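Local atomic coordinates of parvulin 42 (Trypanosoma brucei brucei, PDB entry 6GMP), a protein that probably catalyses the cis-trans isomerisation of peptide bonds before proline through the PPIC-type parvulin domain that makes up this chain. Residues H10-H15 with G114-Y119; A25-G30 with F69-S74; L43-L48 with S106-T111. All blocks are in the same frame, centred on the assembly; numbering follows the deposited sequence.

Contact 1 of 3, residues H10-H15 with G114-Y119; sequences HVLVKH and GVHLIY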
loop_
_atom_site.group_PDB
_atom_site.type_symbol
_atom_site.label_atom_id
_atom_site.label_comp_id
_atom_site.label_asym_id
_atom_site.label_seq_id
_atom_site.Cartn_x
_atom_site.Cartn_y
_atom_site.Cartn_z
ATOM N N HIS A 10 -0.510 3.621 -3.143
ATOM C CA HIS A 10 -0.514 2.483 -2.222
ATOM C C HIS A 10 0.092 2.810 -0.865
ATOM O O HIS A 10 0.804 3.804 -0.702
ATOM C CB HIS A 10 0.109 1.213 -2.843
ATOM C CG HIS A 10 1.607 1.167 -2.837
ATOM N ND1 HIS A 10 2.301 -0.018 -2.934
ATOM C CD2 HIS A 10 2.543 2.143 -2.762
ATOM C CE1 HIS A 10 3.598 0.224 -2.912
ATOM N NE2 HIS A 10 3.775 1.527 -2.810
ATOM N N VAL A 11 -0.277 1.983 0.106
ATOM C CA VAL A 11 0.404 1.875 1.383
ATOM C C VAL A 11 1.153 0.555 1.350
ATOM O O VAL A 11 0.583 -0.472 0.956
ATOM C CB VAL A 11 -0.600 1.785 2.549
ATOM C CG1 VAL A 11 0.110 1.475 3.868
ATOM C CG2 VAL A 11 -1.385 3.061 2.686
ATOM N N LEU A 12 2.411 0.572 1.786
ATOM C CA LEU A 12 3.221 -0.645 1.870
ATOM C C LEU A 12 3.652 -0.895 3.309
ATOM O O LEU A 12 4.257 -0.035 3.937
ATOM C CB LEU A 12 4.464 -0.543 0.980
ATOM C CG LEU A 12 5.336 -1.795 0.930
ATOM C CD1 LEU A 12 4.637 -2.958 0.255
ATOM C CD2 LEU A 12 6.643 -1.505 0.207
ATOM N N VAL A 13 3.328 -2.083 3.802
ATOM C CA VAL A 13 3.759 -2.542 5.110
ATOM C C VAL A 13 4.753 -3.670 4.865
ATOM O O VAL A 13 4.400 -4.713 4.323
ATOM C CB VAL A 13 2.557 -3.029 5.949
ATOM C CG1 VAL A 13 3.011 -3.552 7.298
ATOM C CG2 VAL A 13 1.557 -1.893 6.136
ATOM N N LYS A 14 5.999 -3.458 5.255
ATOM C CA LYS A 14 7.056 -4.423 5.003
ATOM C C LYS A 14 7.099 -5.455 6.108
ATOM O O LYS A 14 6.432 -5.333 7.140
ATOM C CB LYS A 14 8.397 -3.696 4.873
ATOM C CG LYS A 14 8.477 -2.833 3.641
ATOM C CD LYS A 14 9.858 -2.233 3.456
ATOM C CE LYS A 14 9.906 -1.381 2.211
ATOM N NZ LYS A 14 11.310 -1.143 1.768
ATOM N N HIS A 15 7.909 -6.483 5.915
ATOM C CA HIS A 15 8.205 -7.431 6.971
ATOM C C HIS A 15 9.649 -7.900 6.798
ATOM O O HIS A 15 10.289 -7.581 5.776
ATOM C CB HIS A 15 7.224 -8.604 6.980
ATOM C CG HIS A 15 7.123 -9.327 5.676
ATOM N ND1 HIS A 15 8.098 -10.189 5.231
ATOM C CD2 HIS A 15 6.153 -9.327 4.734
ATOM C CE1 HIS A 15 7.728 -10.700 4.068
ATOM N NE2 HIS A 15 6.558 -10.185 3.742
ATOM N N GLY A 114 6.214 -6.614 0.209
ATOM C CA GLY A 114 5.492 -6.507 1.466
ATOM C C GLY A 114 3.996 -6.629 1.252
ATOM O O GLY A 114 3.543 -7.227 0.271
ATOM N N VAL A 115 3.236 -6.063 2.176
ATOM C CA VAL A 115 1.791 -6.126 2.120
ATOM C C VAL A 115 1.252 -4.754 1.731
ATOM O O VAL A 115 1.546 -3.754 2.393
ATOM C CB VAL A 115 1.213 -6.581 3.476
ATOM C CG1 VAL A 115 -0.300 -6.719 3.396
ATOM C CG2 VAL A 115 1.856 -7.901 3.904
ATOM N N HIS A 116 0.484 -4.714 0.646
ATOM C CA HIS A 116 -0.036 -3.464 0.094
ATOM C C HIS A 116 -1.510 -3.236 0.389
ATOM O O HIS A 116 -2.292 -4.183 0.425
ATOM C CB HIS A 116 0.076 -3.454 -1.434
ATOM C CG HIS A 116 1.422 -3.813 -1.974
ATOM N ND1 HIS A 116 2.204 -2.912 -2.659
ATOM C CD2 HIS A 116 2.086 -4.992 -2.016
ATOM C CE1 HIS A 116 3.311 -3.508 -3.062
ATOM N NE2 HIS A 116 3.261 -4.775 -2.693
ATOM N N LEU A 117 -1.881 -1.967 0.539
ATOM C CA LEU A 117 -3.259 -1.540 0.326
ATOM C C LEU A 117 -3.185 -0.677 -0.910
ATOM O O LEU A 117 -2.390 0.253 -0.951
ATOM C CB LEU A 117 -3.772 -0.699 1.495
ATOM C CG LEU A 117 -3.809 -1.376 2.869
ATOM C CD1 LEU A 117 -4.332 -0.400 3.926
ATOM C CD2 LEU A 117 -4.628 -2.632 2.889
ATOM N N ILE A 118 -3.999 -0.991 -1.913
ATOM C CA ILE A 118 -3.979 -0.278 -3.184
ATOM C C ILE A 118 -5.233 0.568 -3.324
ATOM O O ILE A 118 -6.328 0.101 -3.050
ATOM C CB ILE A 118 -3.866 -1.254 -4.382
ATOM C CG1 ILE A 118 -2.630 -2.131 -4.210
ATOM C CG2 ILE A 118 -3.772 -0.481 -5.684
ATOM C CD1 ILE A 118 -2.542 -3.263 -5.172
ATOM N N TYR A 119 -5.046 1.812 -3.757
ATOM C CA TYR A 119 -6.130 2.761 -3.936
ATOM C C TYR A 119 -6.190 3.210 -5.391
ATOM O O TYR A 119 -5.181 3.615 -5.968
ATOM C CB TYR A 119 -5.902 3.971 -3.027
ATOM C CG TYR A 119 -6.880 5.105 -3.205
ATOM C CD1 TYR A 119 -8.224 4.961 -2.883
ATOM C CD2 TYR A 119 -6.449 6.348 -3.651
ATOM C CE1 TYR A 119 -9.106 6.005 -3.024
ATOM C CE2 TYR A 119 -7.325 7.401 -3.794
ATOM C CZ TYR A 119 -8.658 7.229 -3.475
ATOM O OH TYR A 119 -9.530 8.279 -3.616
#
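His-10 and His-116 meet edge against edge on the sheet of this parvulin domain, neither over the other's face, a pairing consistent with the dual-histidine motif of parvulins. Antiparallel strands 6-13 and 114-120 bring them together: four backbone hydrogen bonds join Val-11 to Leu-117 and Val-13 to Val-115, and the histidines project from the same face in neighbouring non-hydrogen-bonded pairs. His-10 holds CG between its backbone N and carbonyl carbon (chi1 80°), whereas His-116 places CG beside its own N (chi1 -50°). The rings therefore lean together, with a hydrogen bond of 2.9 Å between His-10 ND1 and His-116 ND1. Each ND1 lies in the plane of the other ring, yet the two planes are turned by 33°.

Alongside His-116, Leu-12 points the same way and sets CD1 over the middle of the imidazole, 3.6 Å from its centroid, in a CH-pi contact. Thr-111 OG1 bonds His-116 NE2, so both ring nitrogens are engaged and the ring's rotation is fixed. On the reverse face, valines and Leu-117 turn their side chains away from the histidines; there Val-11 CB stands 4.2 Å from Leu-117 CB.

Contact 2 of 3, residues A25-G30 with F69-S74; sequences APRNKG and FSECGS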
loop_
_atom_site.group_PDB
_atom_site.type_symbol
_atom_site.label_atom_id
_atom_site.label_comp_id
_atom_site.label_asym_id
_atom_site.label_seq_id
_atom_site.Cartn_x
_atom_site.Cartn_y
_atom_site.Cartn_z
ATOM N N ALA A 25 10.215 5.471 3.698
ATOM C CA ALA A 25 9.319 6.609 3.856
ATOM C C ALA A 25 10.021 7.732 4.607
ATOM O O ALA A 25 10.861 7.466 5.451
ATOM C CB ALA A 25 8.100 6.188 4.624
ATOM N N PRO A 26 9.664 8.995 4.311
ATOM C CA PRO A 26 10.298 10.134 4.991
ATOM C C PRO A 26 10.208 10.090 6.521
ATOM O O PRO A 26 11.119 10.515 7.224
ATOM C CB PRO A 26 9.500 11.326 4.473
ATOM C CG PRO A 26 9.042 10.921 3.128
ATOM C CD PRO A 26 8.773 9.440 3.220
ATOM N N ARG A 27 9.079 9.601 7.013
ATOM C CA ARG A 27 8.765 9.589 8.435
ATOM C C ARG A 27 9.816 8.843 9.275
ATOM O O ARG A 27 10.168 9.262 10.382
ATOM C CB ARG A 27 7.370 8.968 8.554
ATOM C CG ARG A 27 6.957 8.381 9.866
ATOM C CD ARG A 27 5.515 7.901 9.750
ATOM N NE ARG A 27 5.389 6.724 8.891
ATOM C CZ ARG A 27 5.699 5.490 9.278
ATOM N NH1 ARG A 27 6.129 5.257 10.510
ATOM N NH2 ARG A 27 5.568 4.482 8.423
ATOM N N ASN A 28 10.348 7.763 8.714
ATOM C CA ASN A 28 11.216 6.855 9.447
ATOM C C ASN A 28 12.234 6.202 8.520
ATOM O O ASN A 28 12.560 5.025 8.656
ATOM C CB ASN A 28 10.375 5.791 10.151
ATOM C CG ASN A 28 9.649 4.880 9.185
ATOM O OD1 ASN A 28 9.431 5.228 8.024
ATOM N ND2 ASN A 28 9.258 3.705 9.663
ATOM N N LYS A 29 12.731 6.980 7.571
ATOM C CA LYS A 29 13.726 6.519 6.619
ATOM C C LYS A 29 14.865 5.777 7.320
ATOM O O LYS A 29 15.469 6.292 8.254
ATOM C CB LYS A 29 14.295 7.719 5.867
ATOM C CG LYS A 29 15.324 7.371 4.800
ATOM C CD LYS A 29 14.665 6.780 3.568
ATOM C CE LYS A 29 14.554 7.812 2.448
ATOM N NZ LYS A 29 13.861 7.259 1.242
ATOM N N GLY A 30 15.122 4.548 6.890
ATOM C CA GLY A 30 16.230 3.777 7.421
ATOM C C GLY A 30 15.838 2.868 8.569
ATOM O O GLY A 30 16.666 2.073 9.021
ATOM N N PHE A 69 1.525 5.155 8.014
ATOM C CA PHE A 69 1.905 3.741 8.024
ATOM C C PHE A 69 2.789 3.256 6.875
ATOM O O PHE A 69 3.446 2.234 7.034
ATOM C CB PHE A 69 0.670 2.829 8.078
ATOM C CG PHE A 69 -0.144 2.968 9.335
ATOM C CD1 PHE A 69 0.289 2.400 10.532
ATOM C CD2 PHE A 69 -1.357 3.637 9.322
ATOM C CE1 PHE A 69 -0.467 2.517 11.683
ATOM C CE2 PHE A 69 -2.116 3.755 10.472
ATOM C CZ PHE A 69 -1.671 3.195 11.654
ATOM N N SER A 70 2.807 3.927 5.725
ATOM C CA SER A 70 3.532 3.352 4.594
ATOM C C SER A 70 5.035 3.385 4.823
ATOM O O SER A 70 5.584 4.341 5.376
ATOM C CB SER A 70 3.205 4.038 3.278
ATOM O OG SER A 70 3.821 3.279 2.236
ATOM N N GLU A 71 5.692 2.331 4.364
ATOM C CA GLU A 71 7.133 2.165 4.490
ATOM C C GLU A 71 7.813 2.174 3.114
ATOM O O GLU A 71 9.000 1.908 3.003
ATOM C CB GLU A 71 7.424 0.879 5.275
ATOM C CG GLU A 71 6.976 1.030 6.718
ATOM C CD GLU A 71 6.865 -0.262 7.488
ATOM O OE1 GLU A 71 6.938 -1.372 6.914
ATOM O OE2 GLU A 71 6.679 -0.166 8.719
ATOM N N CYS A 72 7.035 2.509 2.086
ATOM C CA CYS A 72 7.537 2.610 0.721
ATOM C C CYS A 72 8.100 3.994 0.448
ATOM O O CYS A 72 7.617 4.988 0.995
ATOM C CB CYS A 72 6.398 2.329 -0.260
ATOM S SG CYS A 72 6.857 2.435 -1.999
ATOM N N GLY A 73 9.097 4.069 -0.422
ATOM C CA GLY A 73 9.645 5.348 -0.827
ATOM C C GLY A 73 8.607 6.248 -1.466
ATOM O O GLY A 73 8.754 7.479 -1.429
ATOM N N SER A 74 7.564 5.658 -2.039
ATOM C CA SER A 74 6.487 6.449 -2.639
ATOM C C SER A 74 5.798 7.346 -1.615
ATOM O O SER A 74 5.083 8.279 -1.986
ATOM C CB SER A 74 5.450 5.554 -3.302
ATOM O OG SER A 74 4.832 4.699 -2.367
HETATM O O HOH W 1 4.803 6.908 5.961
HETATM O O HOH W 2 6.731 2.264 9.829
#
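Arg-27 reaches across to the backbone of 69-74, where its NH2 donates a hydrogen bond of 3.1 Å to Ser-70 O. The bond is bent (146°), and NH2 stands above the carbonyl plane, while the oxygen in turn is tilted 18° out of the guanidinium plane. Ala-25 closes on the same carbonyl from another direction, its CB 3.2 Å from Ser-70 O. Two waters widen the grip. One links Arg-27 NE to Ser-70 O, and the other links Arg-27 NH2 to Glu-71 OE2; both lie in the plane at the edge of the guanidinium, while Asn-28 OD1 sits over one of its faces. The arginine chain runs extended through chi2 and then turns at chi3 (70°), which brings the guanidinium edge round.

In the parvulin fold these segments belong to two connections, the long loop between strand 6-13 and helix 37-49 and the loop that follows helix 59-69. The second carries Cys-72, which probably corresponds to the active-site cysteine of Pin1-type parvulins. Cys-72 SG accepts a hydrogen bond of 3.3 Å from Ser-74 N, and Cys-72 N gives a weak one to Ser-70 OG.

Further out, Ser-70 OG also bonds Leu-12 N on strand 6-13, one of the two inner strands. The carboxylate of Glu-71 is divided between partners: OE2 takes the water from the arginine side, whereas OE1 accepts Lys-14 N and forms a salt bridge with Arg-35. Asn-28, beside the guanidinium, is held by Ser-23 OG at its OD1 and by Glu-31 OE1 at its ND2.

Contact 3 of 3, residues L43-L48 with S106-T111; sequences LAQAIL and SAPVET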
loop_
_atom_site.group_PDB
_atom_site.type_symbol
_atom_site.label_atom_id
_atom_site.label_comp_id
_atom_site.label_asym_id
_atom_site.label_seq_id
_atom_site.Cartn_x
_atom_site.Cartn_y
_atom_site.Cartn_z
ATOM N N LEU A 43 -1.263 -5.969 10.522
ATOM C CA LEU A 43 -1.193 -4.521 10.568
ATOM C C LEU A 43 -1.932 -3.909 9.382
ATOM O O LEU A 43 -2.754 -3.003 9.560
ATOM C CB LEU A 43 0.258 -4.052 10.592
ATOM C CG LEU A 43 0.468 -2.540 10.555
ATOM C CD1 LEU A 43 -0.296 -1.893 11.670
ATOM C CD2 LEU A 43 1.945 -2.222 10.675
ATOM N N ALA A 44 -1.667 -4.395 8.170
ATOM C CA ALA A 44 -2.354 -3.893 6.989
ATOM C C ALA A 44 -3.868 -4.052 7.130
ATOM O O ALA A 44 -4.651 -3.159 6.762
ATOM C CB ALA A 44 -1.850 -4.617 5.758
ATOM N N GLN A 45 -4.300 -5.182 7.666
ATOM C CA GLN A 45 -5.722 -5.409 7.889
ATOM C C GLN A 45 -6.312 -4.359 8.826
ATOM O O GLN A 45 -7.410 -3.847 8.582
ATOM C CB GLN A 45 -5.946 -6.811 8.453
ATOM C CG GLN A 45 -7.390 -7.130 8.820
ATOM C CD GLN A 45 -8.346 -6.965 7.656
ATOM O OE1 GLN A 45 -7.977 -7.180 6.493
ATOM N NE2 GLN A 45 -9.586 -6.593 7.960
ATOM N N ALA A 46 -5.606 -4.056 9.912
ATOM C CA ALA A 46 -6.112 -3.091 10.879
ATOM C C ALA A 46 -6.164 -1.673 10.320
ATOM O O ALA A 46 -7.142 -0.952 10.565
ATOM C CB ALA A 46 -5.282 -3.117 12.145
ATOM N N ILE A 47 -5.130 -1.258 9.578
ATOM C CA ILE A 47 -5.077 0.119 9.104
ATOM C C ILE A 47 -6.163 0.342 8.052
ATOM O O ILE A 47 -6.672 1.467 7.905
ATOM C CB ILE A 47 -3.668 0.556 8.682
ATOM C CG1 ILE A 47 -3.179 -0.272 7.515
ATOM C CG2 ILE A 47 -2.720 0.470 9.890
ATOM C CD1 ILE A 47 -1.798 0.149 7.012
ATOM N N LEU A 48 -6.530 -0.723 7.347
ATOM C CA LEU A 48 -7.627 -0.662 6.400
ATOM C C LEU A 48 -8.968 -0.668 7.135
ATOM O O LEU A 48 -9.841 0.194 6.929
ATOM C CB LEU A 48 -7.572 -1.875 5.485
ATOM C CG LEU A 48 -8.758 -2.099 4.550
ATOM C CD1 LEU A 48 -8.864 -0.991 3.484
ATOM C CD2 LEU A 48 -8.637 -3.474 3.910
ATOM N N SER A 106 -8.150 -1.596 -1.882
ATOM C CA SER A 106 -8.116 -3.047 -1.886
ATOM C C SER A 106 -8.041 -3.631 -0.479
ATOM O O SER A 106 -7.714 -2.938 0.487
ATOM C CB SER A 106 -6.904 -3.536 -2.669
ATOM O OG SER A 106 -5.700 -3.251 -1.972
ATOM N N ALA A 107 -8.323 -4.926 -0.384
ATOM C CA ALA A 107 -7.935 -5.707 0.775
ATOM C C ALA A 107 -6.424 -5.826 0.741
ATOM O O ALA A 107 -5.805 -5.536 -0.282
ATOM C CB ALA A 107 -8.551 -7.075 0.721
ATOM N N PRO A 108 -5.816 -6.247 1.855
ATOM C CA PRO A 108 -4.361 -6.417 1.817
ATOM C C PRO A 108 -3.935 -7.397 0.728
ATOM O O PRO A 108 -4.492 -8.481 0.617
ATOM C CB PRO A 108 -4.037 -6.967 3.209
ATOM C CG PRO A 108 -5.161 -6.467 4.090
ATOM C CD PRO A 108 -6.376 -6.504 3.196
ATOM N N VAL A 109 -2.967 -6.992 -0.083
ATOM C CA VAL A 109 -2.417 -7.867 -1.115
ATOM C C VAL A 109 -0.910 -7.910 -0.977
ATOM O O VAL A 109 -0.247 -6.888 -0.793
ATOM C CB VAL A 109 -2.808 -7.440 -2.548
ATOM C CG1 VAL A 109 -2.380 -6.025 -2.846
ATOM C CG2 VAL A 109 -2.199 -8.396 -3.561
ATOM N N GLU A 110 -0.378 -9.115 -1.068
ATOM C CA GLU A 110 1.016 -9.344 -0.787
ATOM C C GLU A 110 1.829 -9.507 -2.063
ATOM O O GLU A 110 1.379 -10.123 -3.039
ATOM C CB GLU A 110 1.140 -10.590 0.071
ATOM C CG GLU A 110 2.522 -10.838 0.569
ATOM C CD GLU A 110 2.596 -12.103 1.376
ATOM O OE1 GLU A 110 1.576 -12.828 1.427
ATOM O OE2 GLU A 110 3.669 -12.369 1.944
ATOM N N THR A 111 3.031 -8.947 -2.044
ATOM C CA THR A 111 4.019 -9.204 -3.077
ATOM C C THR A 111 5.381 -9.360 -2.409
ATOM O O THR A 111 5.472 -9.365 -1.182
ATOM C CB THR A 111 4.107 -8.057 -4.077
ATOM O OG1 THR A 111 4.716 -6.926 -3.447
ATOM C CG2 THR A 111 2.725 -7.680 -4.592
#
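Leu-48 and Pro-108 make the close part of this contact, in which one turn of helix 37-49 rests on the segment leading into strand 109-111. With CG opposite the backbone N (chi1 171°), Leu-48 extends from the helix so that both methyl groups face the Ser-106 carbonyl. CD2 comes nearest, 3.6 Å from Ser-106 O, and the same methyl lies 3.8 Å from Pro-108 CD and 3.9 Å from Ala-107 CA. One branch thus touches three successive residues. A turn earlier in the helix, Ala-44 points at the pyrrolidine ring, with its CB 4.1 Å from Pro-108 CB. The short alanine lets the proline approach the helix backbone itself: Pro-108 CG is 4.1 Å from Ala-44 C.

This inner side is continuous with the core of the parvulin fold. Ala-44 and Pro-108 both pack on Val-115 of strand 114-120, and Leu-48 also meets Trp-57 and Val-105.

The outer side is thinner and more open to solvent. Gln-45 leaves the helix across the line to the proline, and a bend at chi2 (57°) brings the amide nearer, so that OE1 lies 3.7 Å from Pro-108 CD. Its oxygen touches carbon there and gains no hydrogen bond from the ring. Gln-45 and Ala-107 are solvent-exposed, and the alanine adds little surface to the contact.

Ser-106 OG finds its partners away from the helix: it donates to Ala-107 O at 2.8 Å and bonds Ile-118 N of strand 114-120. With no hydrogen bond between the two segments, and with proline offering no N-H, cohesion here rests on van der Waals packing of methyl groups against the proline ring and the backbone before it.

In the fold
Along the chain, strand 6-13 comes first among the strands and strand 114-120 returns beside it near the end; both other contacts fall in the sequence between. Contact 1 lies at the middle of the antiparallel sheet, its centre about 6 Å from that of contact 3 and 11 Å from that of contact 2, while contacts 2 and 3 stand 16 Å apart between centres. The segments of contacts 2 and 3 alternate in sequence, interlacing the loops with helix 37-49. Contact 3 adjoins the sheet through strand 109-111, the neighbour of 114-120. Cys-72 touches His-10 and Thr-111 OG1 bonds His-116 NE2, so all three contacts reach the paired histidines, consistent with a parvulin active site.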